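PDB 4I7H: peroxide stress sensing regulator from Streptococcus pyogenes, which probably acts as a metal-dependent, dimeric transcriptional regulator of the FUR family that senses peroxide stress and controls the genes answering it. Local coordinates for residues Y37-T42 / Y92-H97; Q7-A12 / H99-C104. One frame throughout, in Å; residues are numbered along the deposited sequence.

Interaction 1 (Y37-T42 / Y92-H97); sequences YMIQST and YDFMGH. With NI (nickel (II) ion), chain F.
One face of the Phe94 ring is met by Ile39, whose CG1 lies 3.7 Å from the ring centroid and only 19° off the ring normal, a CH-pi contact. CD1 of Ile39 stays above the same face, near CE1 and CZ, so the CG1-CD1 arm of this branched aliphatic, a shape well suited to a ring face, lies over the ring. Met38 comes at the phenylalanine obliquely, through its stem: Met38 CB sits 3.6 Å from Phe94 CB. CG anti to the backbone N (chi1 -176°) lays the Phe94 ring beneath Ile39 CG1. Ala12 and Val16 of helix 12-22 and Phe78 also pack on this ring.

The contact sets the end of helix 29-39 against strand 91-94 of a two-stranded antiparallel sheet, the wing of the winged-helix fold by which FUR-family regulators bind DNA. Methionine suits its buried place because its unbranched chain can bend, here at both chi2 and chi3, until Met38 CE rests 3.6 Å from Tyr92 CB. No direct hydrogen bond joins the segments; instead a water donates to Met38 O and accepts from Phe94 N, 2.8 Å from each atom. Farther along, His97 NE2 binds nickel at 2.4 Å, with His4, Asn15, His19 and His99 completing the site.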
ATOM      1  N   TYR B  37     -14.303  12.435   9.004  1.00 34.34           N
ATOM      2  CA  TYR B  37     -15.338  11.769   8.223  1.00 36.91           C
ATOM      3  C   TYR B  37     -14.794  11.301   6.878  1.00 38.76           C
ATOM      4  O   TYR B  37     -15.055  10.180   6.446  1.00 38.89           O
ATOM      5  CB  TYR B  37     -16.531  12.706   8.003  1.00 34.88           C
ATOM      6  CG  TYR B  37     -17.625  12.102   7.158  1.00 37.50           C
ATOM      7  CD1 TYR B  37     -17.593  12.203   5.771  1.00 39.23           C
ATOM      8  CD2 TYR B  37     -18.691  11.419   7.743  1.00 41.36           C
ATOM      9  CE1 TYR B  37     -18.589  11.644   4.984  1.00 37.31           C
ATOM     10  CE2 TYR B  37     -19.702  10.858   6.960  1.00 39.58           C
ATOM     11  CZ  TYR B  37     -19.635  10.975   5.581  1.00 41.36           C
ATOM     12  OH  TYR B  37     -20.618  10.435   4.781  1.00 44.47           O
ATOM     13  N   MET B  38     -14.059  12.183   6.218  1.00 34.28           N
ATOM     14  CA  MET B  38     -13.491  11.885   4.917  1.00 38.49           C
ATOM     15  C   MET B  38     -12.510  10.707   5.008  1.00 42.45           C
ATOM     16  O   MET B  38     -12.578   9.760   4.216  1.00 41.82           O
ATOM     17  CB  MET B  38     -12.786  13.123   4.377  1.00 37.58           C
ATOM     18  CG  MET B  38     -13.748  14.275   4.099  1.00 40.07           C
ATOM     19  SD  MET B  38     -14.903  13.672   2.878  1.00 48.84           S
ATOM     20  CE  MET B  38     -13.858  13.907   1.415  1.00 42.73           C
ATOM     21  N   ILE B  39     -11.611  10.763   5.982  1.00 36.81           N
ATOM     22  CA  ILE B  39     -10.690   9.644   6.204  1.00 42.67           C
ATOM     23  C   ILE B  39     -11.423   8.316   6.400  1.00 44.39           C
ATOM     24  O   ILE B  39     -11.135   7.330   5.711  1.00 44.00           O
ATOM     25  CB  ILE B  39      -9.755   9.916   7.385  1.00 43.41           C
ATOM     26  CG1 ILE B  39      -8.867  11.116   7.064  1.00 37.29           C
ATOM     27  CG2 ILE B  39      -8.904   8.677   7.687  1.00 48.06           C
ATOM     28  CD1 ILE B  39      -8.024  11.583   8.210  1.00 38.08           C
ATOM     29  N   GLN B  40     -12.397   8.297   7.304  1.00 46.39           N
ATOM     30  CA  GLN B  40     -13.098   7.054   7.628  1.00 47.54           C
ATOM     31  C   GLN B  40     -14.124   6.624   6.583  1.00 51.72           C
ATOM     32  O   GLN B  40     -14.790   5.601   6.755  1.00 53.93           O
ATOM     33  CB  GLN B  40     -13.773   7.159   9.001  1.00 47.31           C
ATOM     34  CG  GLN B  40     -12.795   7.379  10.168  1.00 52.25           C
ATOM     35  CD  GLN B  40     -11.714   6.298  10.251  1.00 55.26           C
ATOM     36  OE1 GLN B  40     -10.570   6.513   9.836  1.00 55.66           O
ATOM     37  NE2 GLN B  40     -12.072   5.133  10.797  1.00 53.95           N
ATOM     38  N   SER B  41     -14.265   7.398   5.509  1.00 47.85           N
ATOM     39  CA  SER B  41     -15.331   7.134   4.548  1.00 50.17           C
ATOM     40  C   SER B  41     -15.031   6.018   3.552  1.00 56.23           C
ATOM     41  O   SER B  41     -13.997   6.020   2.879  1.00 52.73           O
ATOM     42  CB  SER B  41     -15.710   8.392   3.771  1.00 49.91           C
ATOM     43  OG  SER B  41     -16.542   8.060   2.672  1.00 51.69           O
ATOM     44  N   THR B  42     -15.965   5.075   3.471  1.00 58.55           N
ATOM     45  CA  THR B  42     -15.956   4.049   2.440  1.00 60.54           C
ATOM     46  C   THR B  42     -15.769   4.701   1.059  1.00 63.29           C
ATOM     47  O   THR B  42     -14.768   4.464   0.361  1.00 62.22           O
ATOM     48  CB  THR B  42     -17.284   3.250   2.489  1.00 60.08           C
ATOM     49  OG1 THR B  42     -17.159   2.151   3.408  1.00 61.03           O
ATOM     50  CG2 THR B  42     -17.680   2.737   1.111  1.00 62.98           C
ATOM     51  N   TYR B  92     -15.650  13.920  -3.494  1.00 31.95           N
ATOM     52  CA  TYR B  92     -14.460  14.355  -2.789  1.00 33.58           C
ATOM     53  C   TYR B  92     -13.750  13.137  -2.213  1.00 39.61           C
ATOM     54  O   TYR B  92     -14.383  12.194  -1.736  1.00 37.10           O
ATOM     55  CB  TYR B  92     -14.831  15.374  -1.699  1.00 35.82           C
ATOM     56  CG  TYR B  92     -15.425  16.629  -2.296  1.00 33.33           C
ATOM     57  CD1 TYR B  92     -14.611  17.682  -2.672  1.00 37.84           C
ATOM     58  CD2 TYR B  92     -16.792  16.736  -2.535  1.00 36.47           C
ATOM     59  CE1 TYR B  92     -15.141  18.836  -3.249  1.00 39.53           C
ATOM     60  CE2 TYR B  92     -17.339  17.890  -3.108  1.00 33.06           C
ATOM     61  CZ  TYR B  92     -16.508  18.924  -3.466  1.00 37.28           C
ATOM     62  OH  TYR B  92     -17.038  20.063  -4.034  1.00 35.96           O
ATOM     63  N   ASP B  93     -12.433  13.152  -2.281  1.00 39.26           N
ATOM     64  CA  ASP B  93     -11.656  11.986  -1.875  1.00 46.39           C
ATOM     65  C   ASP B  93     -10.564  12.463  -0.955  1.00 40.27           C
ATOM     66  O   ASP B  93      -9.757  13.303  -1.346  1.00 38.74           O
ATOM     67  CB  ASP B  93     -11.046  11.329  -3.111  1.00 44.89           C
ATOM     68  CG  ASP B  93      -9.962  10.307  -2.772  1.00 53.83           C
ATOM     69  OD1 ASP B  93     -10.189   9.463  -1.861  1.00 49.18           O
ATOM     70  OD2 ASP B  93      -8.881  10.358  -3.427  1.00 50.66           O
ATOM     71  N   PHE B  94     -10.544  11.978   0.279  1.00 37.33           N
ATOM     72  CA  PHE B  94      -9.458  12.398   1.140  1.00 42.82           C
ATOM     73  C   PHE B  94      -8.211  11.627   0.732  1.00 43.81           C
ATOM     74  O   PHE B  94      -8.166  10.397   0.830  1.00 47.25           O
ATOM     75  CB  PHE B  94      -9.752  12.197   2.622  1.00 40.97           C
ATOM     76  CG  PHE B  94      -8.666  12.730   3.503  1.00 42.30           C
ATOM     77  CD1 PHE B  94      -7.583  11.930   3.855  1.00 42.92           C
ATOM     78  CD2 PHE B  94      -8.696  14.042   3.939  1.00 42.41           C
ATOM     79  CE1 PHE B  94      -6.564  12.424   4.633  1.00 42.62           C
ATOM     80  CE2 PHE B  94      -7.669  14.551   4.735  1.00 43.75           C
ATOM     81  CZ  PHE B  94      -6.603  13.728   5.081  1.00 42.41           C
ATOM     82  N   MET B  95      -7.196  12.336   0.263  1.00 42.29           N
ATOM     83  CA  MET B  95      -6.011  11.632  -0.213  1.00 46.03           C
ATOM     84  C   MET B  95      -4.738  12.072   0.491  1.00 43.72           C
ATOM     85  O   MET B  95      -3.639  11.840   0.001  1.00 39.97           O
ATOM     86  CB  MET B  95      -5.900  11.720  -1.740  1.00 47.02           C
ATOM     87  CG  MET B  95      -6.285  13.060  -2.330  1.00 43.73           C
ATOM     88  SD  MET B  95      -5.126  14.329  -1.858  1.00 53.38           S
ATOM     89  CE  MET B  95      -5.035  15.301  -3.369  1.00 49.33           C
ATOM     90  N   GLY B  96      -4.894  12.687   1.659  1.00 41.59           N
ATOM     91  CA  GLY B  96      -3.759  13.137   2.441  1.00 38.40           C
ATOM     92  C   GLY B  96      -2.835  11.997   2.855  1.00 38.21           C
ATOM     93  O   GLY B  96      -3.277  10.898   3.184  1.00 32.21           O
ATOM     94  N   HIS B  97      -1.537  12.276   2.875  1.00 38.15           N
ATOM     95  CA  HIS B  97      -0.552  11.251   3.194  1.00 36.51           C
ATOM     96  C   HIS B  97      -0.477  11.029   4.693  1.00 35.29           C
ATOM     97  O   HIS B  97      -1.127  11.726   5.479  1.00 34.01           O
ATOM     98  CB  HIS B  97       0.825  11.691   2.687  1.00 33.14           C
ATOM     99  CG  HIS B  97       1.305  12.964   3.312  1.00 36.71           C
ATOM    100  ND1 HIS B  97       1.026  14.204   2.774  1.00 38.95           N
ATOM    101  CD2 HIS B  97       2.009  13.193   4.444  1.00 33.03           C
ATOM    102  CE1 HIS B  97       1.558  15.142   3.531  1.00 35.07           C
ATOM    103  NE2 HIS B  97       2.160  14.557   4.550  1.00 36.13           N
TER
HETATM  104 NI    NI F 202       3.381  15.190   6.571  1.00 35.47          NI
HETATM  105  O   HOH W   1     -12.625  10.563   1.533  1.00 50.13           O

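Interaction 2 (Q7-A12 / H99-C104); sequences QQALDA and HVNVVC. With NI (nickel (II) ion), chain F; ZN (zinc ion), chain E.
Two backbone hydrogen bonds join Leu10 and His99 as a single antiparallel, hydrogen-bonded bridge. His99 N gives to Leu10 O at 2.9 Å, nearly straight at 175°; the return bond from Leu10 N to His99 O, also 2.9 Å, is more bent, at 147°. His99 O additionally receives a weak, strongly bent CA-H...O contact from Ala9 CA at 3.2 Å.

Side-chain packing is modest. The small methyl of Ala9 fits close to the strand, where Ala9 CB approaches Asn101 ND2 to 3.5 Å. The amide of Asn101 can also bond to water, and one water accepts from both Asn101 ND2 (3.1 Å) and Ala9 N.

Metal bonds lie at two well-separated places. His99, with CG anti to its carbonyl carbon (chi1 -69°), carries its ring to nickel, NE2 binding at 2.4 Å in the site that His97 also serves; histidine suits the place because its imidazole nitrogen can coordinate a metal while the backbone stays in the bridge. Cys104 SG binds zinc at 2.5 Å with Cys107, Cys144 and Cys147, four cysteine sulfurs that make a common kind of structural zinc site.

Just past the bridge, Asp11 is the N-cap of helix 12-22, its OD1 accepting from Glu14 N. Strand 98-104 itself runs antiparallel to 110-115 and parallel to 140-143, between the two, while Tyr131 of the second subunit packs on Val102 and Cys104.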
ATOM      1  N   GLN B   7       9.646  13.817  12.040  1.00 42.17           N
ATOM      2  CA  GLN B   7      10.428  13.034  13.008  1.00 45.62           C
ATOM      3  C   GLN B   7       9.580  12.100  13.889  1.00 44.65           C
ATOM      4  O   GLN B   7       9.985  11.759  15.000  1.00 44.48           O
ATOM      5  CB  GLN B   7      11.384  13.899  13.876  1.00 49.79           C
ATOM      6  CG  GLN B   7      11.329  15.420  13.690  1.00 50.65           C
ATOM      7  CD  GLN B   7      11.762  15.869  12.314  1.00 49.75           C
ATOM      8  OE1 GLN B   7      12.546  15.193  11.643  1.00 54.10           O
ATOM      9  NE2 GLN B   7      11.238  17.009  11.877  1.00 47.72           N
ATOM     10  N   GLN B   8       8.413  11.687  13.388  1.00 42.77           N
ATOM     11  CA  GLN B   8       7.609  10.652  14.045  1.00 42.93           C
ATOM     12  C   GLN B   8       6.542  10.134  13.091  1.00 40.63           C
ATOM     13  O   GLN B   8       6.135  10.833  12.166  1.00 39.43           O
ATOM     14  CB  GLN B   8       6.936  11.175  15.326  1.00 43.49           C
ATOM     15  CG  GLN B   8       5.782  12.141  15.082  1.00 48.00           C
ATOM     16  CD  GLN B   8       5.072  12.561  16.372  1.00 51.70           C
ATOM     17  OE1 GLN B   8       4.524  11.725  17.100  1.00 51.26           O
ATOM     18  NE2 GLN B   8       5.073  13.864  16.651  1.00 49.59           N
ATOM     19  N   ALA B   9       6.097   8.901  13.313  1.00 40.83           N
ATOM     20  CA  ALA B   9       4.929   8.393  12.605  1.00 36.67           C
ATOM     21  C   ALA B   9       3.730   9.283  12.951  1.00 39.10           C
ATOM     22  O   ALA B   9       3.604   9.775  14.075  1.00 40.15           O
ATOM     23  CB  ALA B   9       4.650   6.935  12.986  1.00 34.63           C
ATOM     24  N   LEU B  10       2.871   9.519  11.971  1.00 37.02           N
ATOM     25  CA  LEU B  10       1.639  10.269  12.196  1.00 38.20           C
ATOM     26  C   LEU B  10       0.591   9.648  11.297  1.00 35.94           C
ATOM     27  O   LEU B  10       0.877   9.394  10.117  1.00 34.16           O
ATOM     28  CB  LEU B  10       1.811  11.739  11.790  1.00 36.04           C
ATOM     29  CG  LEU B  10       2.744  12.677  12.553  1.00 40.74           C
ATOM     30  CD1 LEU B  10       2.808  14.042  11.842  1.00 38.86           C
ATOM     31  CD2 LEU B  10       2.272  12.842  14.001  1.00 42.85           C
ATOM     32  N   ASP B  11      -0.610   9.392  11.819  1.00 35.15           N
ATOM     33  CA  ASP B  11      -1.690   8.960  10.931  1.00 36.01           C
ATOM     34  C   ASP B  11      -2.165  10.118  10.040  1.00 34.55           C
ATOM     35  O   ASP B  11      -1.734  11.258  10.217  1.00 35.68           O
ATOM     36  CB  ASP B  11      -2.852   8.269  11.682  1.00 41.27           C
ATOM     37  CG  ASP B  11      -3.612   9.202  12.634  1.00 40.41           C
ATOM     38  OD1 ASP B  11      -3.519  10.439  12.519  1.00 42.26           O
ATOM     39  OD2 ASP B  11      -4.348   8.675  13.497  1.00 50.71           O
ATOM     40  N   ALA B  12      -3.023   9.814   9.075  1.00 34.08           N
ATOM     41  CA  ALA B  12      -3.531  10.820   8.141  1.00 36.32           C
ATOM     42  C   ALA B  12      -4.178  12.000   8.867  1.00 37.72           C
ATOM     43  O   ALA B  12      -3.953  13.151   8.496  1.00 36.00           O
ATOM     44  CB  ALA B  12      -4.519  10.190   7.165  1.00 35.53           C
ATOM     45  N   HIS B  99       2.587   9.245   7.803  1.00 30.54           N
ATOM     46  CA  HIS B  99       3.999   8.939   8.030  1.00 31.36           C
ATOM     47  C   HIS B  99       4.109   7.686   8.851  1.00 28.29           C
ATOM     48  O   HIS B  99       3.461   7.572   9.892  1.00 29.50           O
ATOM     49  CB  HIS B  99       4.692  10.102   8.737  1.00 33.51           C
ATOM     50  CG  HIS B  99       4.821  11.307   7.870  1.00 31.43           C
ATOM     51  ND1 HIS B  99       5.881  11.472   7.005  1.00 34.23           N
ATOM     52  CD2 HIS B  99       3.999  12.368   7.673  1.00 28.54           C
ATOM     53  CE1 HIS B  99       5.735  12.605   6.345  1.00 36.78           C
ATOM     54  NE2 HIS B  99       4.599  13.154   6.718  1.00 31.65           N
ATOM     55  N   VAL B 100       4.907   6.738   8.361  1.00 27.48           N
ATOM     56  CA  VAL B 100       5.029   5.447   9.026  1.00 29.04           C
ATOM     57  C   VAL B 100       6.484   5.058   9.308  1.00 29.60           C
ATOM     58  O   VAL B 100       7.416   5.542   8.639  1.00 30.08           O
ATOM     59  CB  VAL B 100       4.204   4.332   8.291  1.00 37.14           C
ATOM     60  CG1 VAL B 100       3.541   4.859   7.040  1.00 36.19           C
ATOM     61  CG2 VAL B 100       5.032   3.076   8.002  1.00 31.56           C
ATOM     62  N   ASN B 101       6.673   4.212  10.313  1.00 30.79           N
ATOM     63  CA  ASN B 101       8.017   3.808  10.728  1.00 32.16           C
ATOM     64  C   ASN B 101       8.563   2.599   9.980  1.00 32.21           C
ATOM     65  O   ASN B 101       7.789   1.734   9.561  1.00 28.29           O
ATOM     66  CB  ASN B 101       8.018   3.542  12.237  1.00 32.04           C
ATOM     67  CG  ASN B 101       7.933   4.822  13.043  1.00 30.89           C
ATOM     68  OD1 ASN B 101       8.558   5.825  12.685  1.00 31.57           O
ATOM     69  ND2 ASN B 101       7.171   4.801  14.127  1.00 32.91           N
ATOM     70  N   VAL B 102       9.888   2.562   9.786  1.00 29.38           N
ATOM     71  CA  VAL B 102      10.589   1.316   9.439  1.00 30.45           C
ATOM     72  C   VAL B 102      11.581   1.021  10.564  1.00 32.59           C
ATOM     73  O   VAL B 102      12.286   1.927  11.015  1.00 30.61           O
ATOM     74  CB  VAL B 102      11.475   1.417   8.188  1.00 34.69           C
ATOM     75  CG1 VAL B 102      11.610   0.042   7.508  1.00 33.42           C
ATOM     76  CG2 VAL B 102      10.991   2.471   7.245  1.00 40.31           C
ATOM     77  N   VAL B 103      11.652  -0.233  10.997  1.00 29.87           N
ATOM     78  CA  VAL B 103      12.573  -0.606  12.047  1.00 33.23           C
ATOM     79  C   VAL B 103      13.671  -1.511  11.476  1.00 33.98           C
ATOM     80  O   VAL B 103      13.385  -2.414  10.672  1.00 32.41           O
ATOM     81  CB  VAL B 103      11.843  -1.325  13.189  1.00 35.31           C
ATOM     82  CG1 VAL B 103      12.812  -1.596  14.365  1.00 32.77           C
ATOM     83  CG2 VAL B 103      10.642  -0.480  13.657  1.00 32.88           C
ATOM     84  N   CYS B 104      14.924  -1.266  11.862  1.00 37.73           N
ATOM     85  CA  CYS B 104      16.001  -2.188  11.485  1.00 33.72           C
ATOM     86  C   CYS B 104      15.925  -3.478  12.304  1.00 33.28           C
ATOM     87  O   CYS B 104      16.010  -3.455  13.530  1.00 35.67           O
ATOM     88  CB  CYS B 104      17.396  -1.561  11.653  1.00 37.03           C
ATOM     89  SG  CYS B 104      18.637  -2.723  11.022  1.00 41.17           S
TER
HETATM   90 NI    NI F 202       3.381  15.190   6.571  1.00 35.47          NI
HETATM   91 ZN    ZN E 201      20.537  -1.207  11.524  1.00 44.84          ZN
HETATM   92  O   HOH W   2       6.870   7.261  16.018  1.00 44.44           O

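Overall arrangement
From the N terminus, the segment 7-12 comes first and leads into helix 12-22; interaction 2 closes the long loop from there to strand 98-104. Nested inside it, interaction 1 closes the shorter loop from the end of helix 29-39 to strand 91-94. That strand and strand 98-104 follow one another, and the second segments of the two contacts are separated by a single residue. The contact centres are about 19 Å apart, yet they meet at Ala12, whose CB lies 3.9 Å from both Ile39 CD1 and Phe94 CE1. Both also reach the nickel, which joins the N-terminal arm, helix 12-22, the link at His97 and strand 98-104 of the sheet that probably belongs to the dimerisation domain.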